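Local coordinates for protein SAM dependent methyltransferase (PDB 3DH0) that binds S-adenosylmethionine and probably transfers its methyl group to a substrate, at residues D16-L30 and G47-V59. Numbering follows the deposited sequence.
Sequences DDPSRLELFDPEKVL and GAGFYLPYLSKMV. With SAM (S-adenosylmethionine), chain C.
P26, the first residue of helix 26-33, wedges between the rings of Y54 and Y51. Its CB sits over the centre of one face of Y54, 3.5 Å from the ring centroid, a CH-pi contact. Its CG meets Y51 at the ring edge, 3.7 Å from Y51 CE1. Y51 also lies beside F24. These two rings are nearly parallel, planes at 16°, but slid so far apart that they barely overlap. Further along the helices, L30 reaches L55 with CD2 and packs its CB against M58 SD. The axes of helix segments 26-30 and 52-59 cross at -53°, 9.9 Å apart at their closest.

Toward the ligand, R20 lays its CG over one face of F50, offset toward the rim, while L21 CD2 touches F50 CZ. Residues 47-51 form the latter part of the glycine-rich loop that joins strand 40-43 to helix 52-59 in the Rossmann-like methyltransferase fold. G47, F50 and Y51 line the S-adenosylmethionine pocket. R20, from 16-30, joins them in binding the ligand. Its chain bends at chi2 (-91°) and chi3, and the guanidinium faces the ligand carboxylate: NH1 donates to SAM OXT at 3.0 Å, and a second, weak bond from NH2 to SAM O is doubtful, because that oxygen is placed too close to Y51.

Y51 OH donates to a water, 2.8 Å from its oxygen. That water donates to R20 O and F24 O, so it ties the tyrosine to the backbone of 16-30. A leucine here would probably leave this water without its donor and open a gap beside F24.

At the outer edge, K57 NZ forms a salt bridge to E27, with weak bonds to both OE1 and OE2. At the other end, D16 CB meets A48 CB, and the D16 carboxylate turns to K81 and Y77.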
# COMPACT_ATOMS: atom_id res chain seq x y z
N ASP A 16 -4.46 -9.23 10.23
CA ASP A 16 -3.43 -9.25 11.26
C ASP A 16 -3.03 -10.71 11.54
O ASP A 16 -2.95 -11.15 12.68
CB ASP A 16 -3.98 -8.58 12.53
CG ASP A 16 -2.89 -8.04 13.43
OD1 ASP A 16 -1.77 -7.81 12.94
OD2 ASP A 16 -3.16 -7.82 14.63
N ASP A 17 -2.77 -11.45 10.46
CA ASP A 17 -2.39 -12.86 10.54
C ASP A 17 -0.94 -13.08 10.13
O ASP A 17 -0.57 -12.89 8.97
CB ASP A 17 -3.32 -13.66 9.63
CG ASP A 17 -3.15 -15.16 9.79
OD1 ASP A 17 -3.88 -15.89 9.10
OD2 ASP A 17 -2.30 -15.60 10.59
N PRO A 18 -0.08 -13.50 11.09
CA PRO A 18 1.33 -13.72 10.76
C PRO A 18 1.55 -14.69 9.62
O PRO A 18 2.65 -14.75 9.06
CB PRO A 18 1.91 -14.22 12.08
CG PRO A 18 0.78 -14.88 12.73
CD PRO A 18 -0.37 -13.95 12.46
N SER A 19 0.52 -15.43 9.23
CA SER A 19 0.65 -16.38 8.14
C SER A 19 0.60 -15.73 6.76
O SER A 19 0.74 -16.42 5.74
CB SER A 19 -0.45 -17.43 8.22
OG SER A 19 -1.71 -16.85 8.01
N ARG A 20 0.40 -14.41 6.74
CA ARG A 20 0.34 -13.65 5.49
C ARG A 20 1.75 -13.62 4.93
O ARG A 20 1.96 -13.38 3.74
CB ARG A 20 -0.10 -12.19 5.73
CG ARG A 20 -1.47 -11.97 6.39
CD ARG A 20 -2.62 -11.83 5.40
NE ARG A 20 -2.55 -10.71 4.44
CZ ARG A 20 -2.56 -9.41 4.75
NH1 ARG A 20 -2.63 -9.00 6.00
NH2 ARG A 20 -2.55 -8.51 3.77
N LEU A 21 2.73 -13.85 5.79
CA LEU A 21 4.11 -13.84 5.36
C LEU A 21 4.34 -14.87 4.28
O LEU A 21 5.26 -14.75 3.48
CB LEU A 21 5.01 -14.10 6.56
CG LEU A 21 4.80 -13.01 7.60
CD1 LEU A 21 5.42 -13.44 8.91
CD2 LEU A 21 5.39 -11.70 7.10
N GLU A 22 3.49 -15.89 4.26
CA GLU A 22 3.61 -16.95 3.26
C GLU A 22 3.33 -16.43 1.85
O GLU A 22 3.53 -17.14 0.87
CB GLU A 22 2.63 -18.07 3.61
CG GLU A 22 3.05 -18.87 4.84
CD GLU A 22 1.87 -19.52 5.53
OE1 GLU A 22 0.83 -19.72 4.85
OE2 GLU A 22 1.98 -19.84 6.74
N LEU A 23 2.86 -15.19 1.75
CA LEU A 23 2.55 -14.60 0.46
C LEU A 23 3.81 -14.09 -0.19
O LEU A 23 4.05 -14.30 -1.39
CB LEU A 23 1.54 -13.46 0.60
CG LEU A 23 0.08 -13.84 0.84
CD1 LEU A 23 -0.04 -14.70 2.08
CD2 LEU A 23 -0.75 -12.58 0.99
N PHE A 24 4.62 -13.40 0.61
CA PHE A 24 5.89 -12.83 0.16
C PHE A 24 6.61 -12.22 1.34
O PHE A 24 5.99 -11.84 2.33
CB PHE A 24 5.66 -11.76 -0.92
CG PHE A 24 4.92 -10.56 -0.43
CD1 PHE A 24 5.61 -9.51 0.18
CD2 PHE A 24 3.55 -10.46 -0.60
CE1 PHE A 24 4.93 -8.37 0.61
CE2 PHE A 24 2.85 -9.33 -0.17
CZ PHE A 24 3.54 -8.28 0.44
N ASP A 25 7.94 -12.16 1.25
CA ASP A 25 8.75 -11.58 2.32
C ASP A 25 8.58 -10.06 2.28
O ASP A 25 8.93 -9.42 1.29
CB ASP A 25 10.22 -11.94 2.12
CG ASP A 25 11.06 -11.58 3.30
OD1 ASP A 25 11.55 -12.50 3.99
OD2 ASP A 25 11.23 -10.37 3.57
N PRO A 26 8.04 -9.47 3.35
CA PRO A 26 7.83 -8.03 3.42
C PRO A 26 9.04 -7.14 3.12
O PRO A 26 8.98 -6.32 2.21
CB PRO A 26 7.29 -7.82 4.82
CG PRO A 26 6.50 -9.06 5.02
CD PRO A 26 7.45 -10.12 4.53
N GLU A 27 10.14 -7.29 3.87
CA GLU A 27 11.27 -6.42 3.58
C GLU A 27 12.09 -6.77 2.36
O GLU A 27 12.79 -5.92 1.81
CB GLU A 27 12.19 -6.22 4.79
CG GLU A 27 12.47 -7.39 5.68
CD GLU A 27 13.30 -6.95 6.90
OE1 GLU A 27 14.39 -6.38 6.69
OE2 GLU A 27 12.86 -7.15 8.06
N LYS A 28 11.98 -8.02 1.92
CA LYS A 28 12.71 -8.41 0.74
C LYS A 28 12.10 -7.63 -0.41
O LYS A 28 12.79 -6.95 -1.17
CB LYS A 28 12.58 -9.92 0.49
CG LYS A 28 13.31 -10.37 -0.77
CD LYS A 28 13.58 -11.87 -0.80
CE LYS A 28 14.44 -12.22 -2.02
NZ LYS A 28 14.59 -13.69 -2.23
N VAL A 29 10.78 -7.72 -0.52
CA VAL A 29 10.05 -7.02 -1.57
C VAL A 29 10.24 -5.51 -1.54
O VAL A 29 10.49 -4.90 -2.57
CB VAL A 29 8.55 -7.36 -1.51
CG1 VAL A 29 7.77 -6.55 -2.54
CG2 VAL A 29 8.36 -8.84 -1.76
N LEU A 30 10.11 -4.90 -0.36
CA LEU A 30 10.26 -3.45 -0.23
C LEU A 30 11.63 -2.96 -0.64
O LEU A 30 11.76 -2.00 -1.42
CB LEU A 30 10.01 -3.01 1.22
CG LEU A 30 8.62 -3.12 1.83
CD1 LEU A 30 8.74 -3.04 3.35
CD2 LEU A 30 7.74 -2.02 1.29
N GLY A 47 -5.23 -0.83 6.74
CA GLY A 47 -6.00 -1.88 7.38
C GLY A 47 -5.68 -2.14 8.84
O GLY A 47 -5.91 -1.29 9.70
N ALA A 48 -5.15 -3.32 9.13
CA ALA A 48 -4.78 -3.67 10.49
C ALA A 48 -3.40 -3.12 10.85
O ALA A 48 -3.01 -3.10 12.01
CB ALA A 48 -4.81 -5.19 10.65
N GLY A 49 -2.66 -2.68 9.83
CA GLY A 49 -1.33 -2.15 10.04
C GLY A 49 -0.32 -3.28 10.05
O GLY A 49 0.74 -3.17 10.67
N PHE A 50 -0.65 -4.36 9.34
CA PHE A 50 0.18 -5.55 9.27
C PHE A 50 1.60 -5.28 8.79
O PHE A 50 2.55 -5.62 9.48
CB PHE A 50 -0.46 -6.60 8.36
CG PHE A 50 0.31 -7.88 8.30
CD1 PHE A 50 0.40 -8.71 9.41
CD2 PHE A 50 0.98 -8.24 7.14
CE1 PHE A 50 1.15 -9.89 9.37
CE2 PHE A 50 1.74 -9.42 7.08
CZ PHE A 50 1.83 -10.24 8.20
N TYR A 51 1.75 -4.68 7.62
CA TYR A 51 3.07 -4.37 7.08
C TYR A 51 3.74 -3.14 7.71
O TYR A 51 4.87 -2.82 7.36
CB TYR A 51 2.98 -4.18 5.57
CG TYR A 51 2.61 -5.44 4.83
CD1 TYR A 51 3.48 -6.52 4.80
CD2 TYR A 51 1.39 -5.56 4.19
CE1 TYR A 51 3.13 -7.70 4.14
CE2 TYR A 51 1.03 -6.74 3.53
CZ TYR A 51 1.91 -7.80 3.52
OH TYR A 51 1.59 -8.96 2.89
N LEU A 52 3.07 -2.47 8.63
CA LEU A 52 3.63 -1.29 9.27
C LEU A 52 4.95 -1.50 10.01
O LEU A 52 5.86 -0.67 9.94
CB LEU A 52 2.59 -0.64 10.20
CG LEU A 52 1.49 0.20 9.51
CD1 LEU A 52 0.56 0.83 10.54
CD2 LEU A 52 2.13 1.27 8.64
N PRO A 53 5.08 -2.62 10.74
CA PRO A 53 6.35 -2.84 11.44
C PRO A 53 7.53 -2.86 10.46
O PRO A 53 8.66 -2.53 10.81
CB PRO A 53 6.13 -4.19 12.10
CG PRO A 53 4.68 -4.15 12.43
CD PRO A 53 4.06 -3.59 11.17
N TYR A 54 7.23 -3.26 9.23
CA TYR A 54 8.23 -3.37 8.18
C TYR A 54 8.64 -2.03 7.64
O TYR A 54 9.79 -1.65 7.72
CB TYR A 54 7.69 -4.26 7.07
CG TYR A 54 7.42 -5.65 7.58
CD1 TYR A 54 8.47 -6.53 7.81
CD2 TYR A 54 6.13 -6.05 7.94
CE1 TYR A 54 8.26 -7.76 8.39
CE2 TYR A 54 5.91 -7.29 8.54
CZ TYR A 54 7.00 -8.14 8.76
OH TYR A 54 6.82 -9.35 9.38
N LEU A 55 7.67 -1.32 7.08
CA LEU A 55 7.89 0.01 6.55
C LEU A 55 8.59 0.87 7.60
O LEU A 55 9.53 1.62 7.31
CB LEU A 55 6.55 0.63 6.19
CG LEU A 55 5.73 -0.12 5.14
CD1 LEU A 55 4.31 0.42 5.12
CD2 LEU A 55 6.40 0.02 3.78
N SER A 56 8.12 0.76 8.84
CA SER A 56 8.69 1.51 9.94
C SER A 56 10.18 1.23 10.06
O SER A 56 11.01 2.15 10.10
CB SER A 56 7.97 1.12 11.23
OG SER A 56 8.40 1.91 12.32
N LYS A 57 10.52 -0.05 10.12
CA LYS A 57 11.90 -0.45 10.27
C LYS A 57 12.78 0.07 9.14
O LYS A 57 13.87 0.59 9.39
CB LYS A 57 12.01 -1.97 10.33
CG LYS A 57 13.44 -2.45 10.53
CD LYS A 57 13.61 -3.92 10.18
CE LYS A 57 15.06 -4.37 10.37
NZ LYS A 57 15.32 -5.76 9.84
N MET A 58 12.30 -0.08 7.91
CA MET A 58 13.06 0.32 6.73
C MET A 58 13.34 1.79 6.49
O MET A 58 14.25 2.11 5.75
CB MET A 58 12.42 -0.26 5.47
CG MET A 58 12.84 -1.70 5.19
SD MET A 58 12.59 -2.19 3.48
CE MET A 58 13.84 -1.20 2.67
N VAL A 59 12.58 2.69 7.10
CA VAL A 59 12.85 4.10 6.90
C VAL A 59 13.65 4.60 8.10
O VAL A 59 14.31 5.63 8.03
CB VAL A 59 11.54 4.90 6.75
CG1 VAL A 59 10.77 4.40 5.54
CG2 VAL A 59 10.71 4.79 8.01
N SAM C . -2.88 -3.69 3.21
CA SAM C . -3.42 -4.32 4.45
C SAM C . -2.49 -5.42 4.94
O SAM C . -1.47 -5.65 4.30
OXT SAM C . -2.86 -6.02 6.00
CB SAM C . -4.80 -4.91 4.17
CG SAM C . -5.59 -3.94 3.40
SD SAM C . -7.29 -4.32 2.88
CE SAM C . -7.04 -5.58 1.63
C5' SAM C . -7.69 -2.87 2.03
C4' SAM C . -7.96 -1.65 2.89
O4' SAM C . -8.19 -0.60 1.95
C3' SAM C . -9.31 -1.73 3.63
O3' SAM C . -8.96 -1.82 5.04
C2' SAM C . -10.00 -0.40 3.39
O2' SAM C . -10.60 0.27 4.48
C1' SAM C . -8.90 0.37 2.60
N9 SAM C . -9.34 1.28 1.56
C8 SAM C . -10.29 1.13 0.57
N7 SAM C . -10.40 2.16 -0.20
C5 SAM C . -9.47 3.07 0.30
C6 SAM C . -9.09 4.39 -0.09
N6 SAM C . -9.67 5.01 -1.14
N1 SAM C . -8.10 5.03 0.64
C2 SAM C . -7.55 4.37 1.68
N3 SAM C . -7.83 3.14 2.13
C4 SAM C . -8.80 2.54 1.39
O HOH W 1 3.46 -10.98 3.40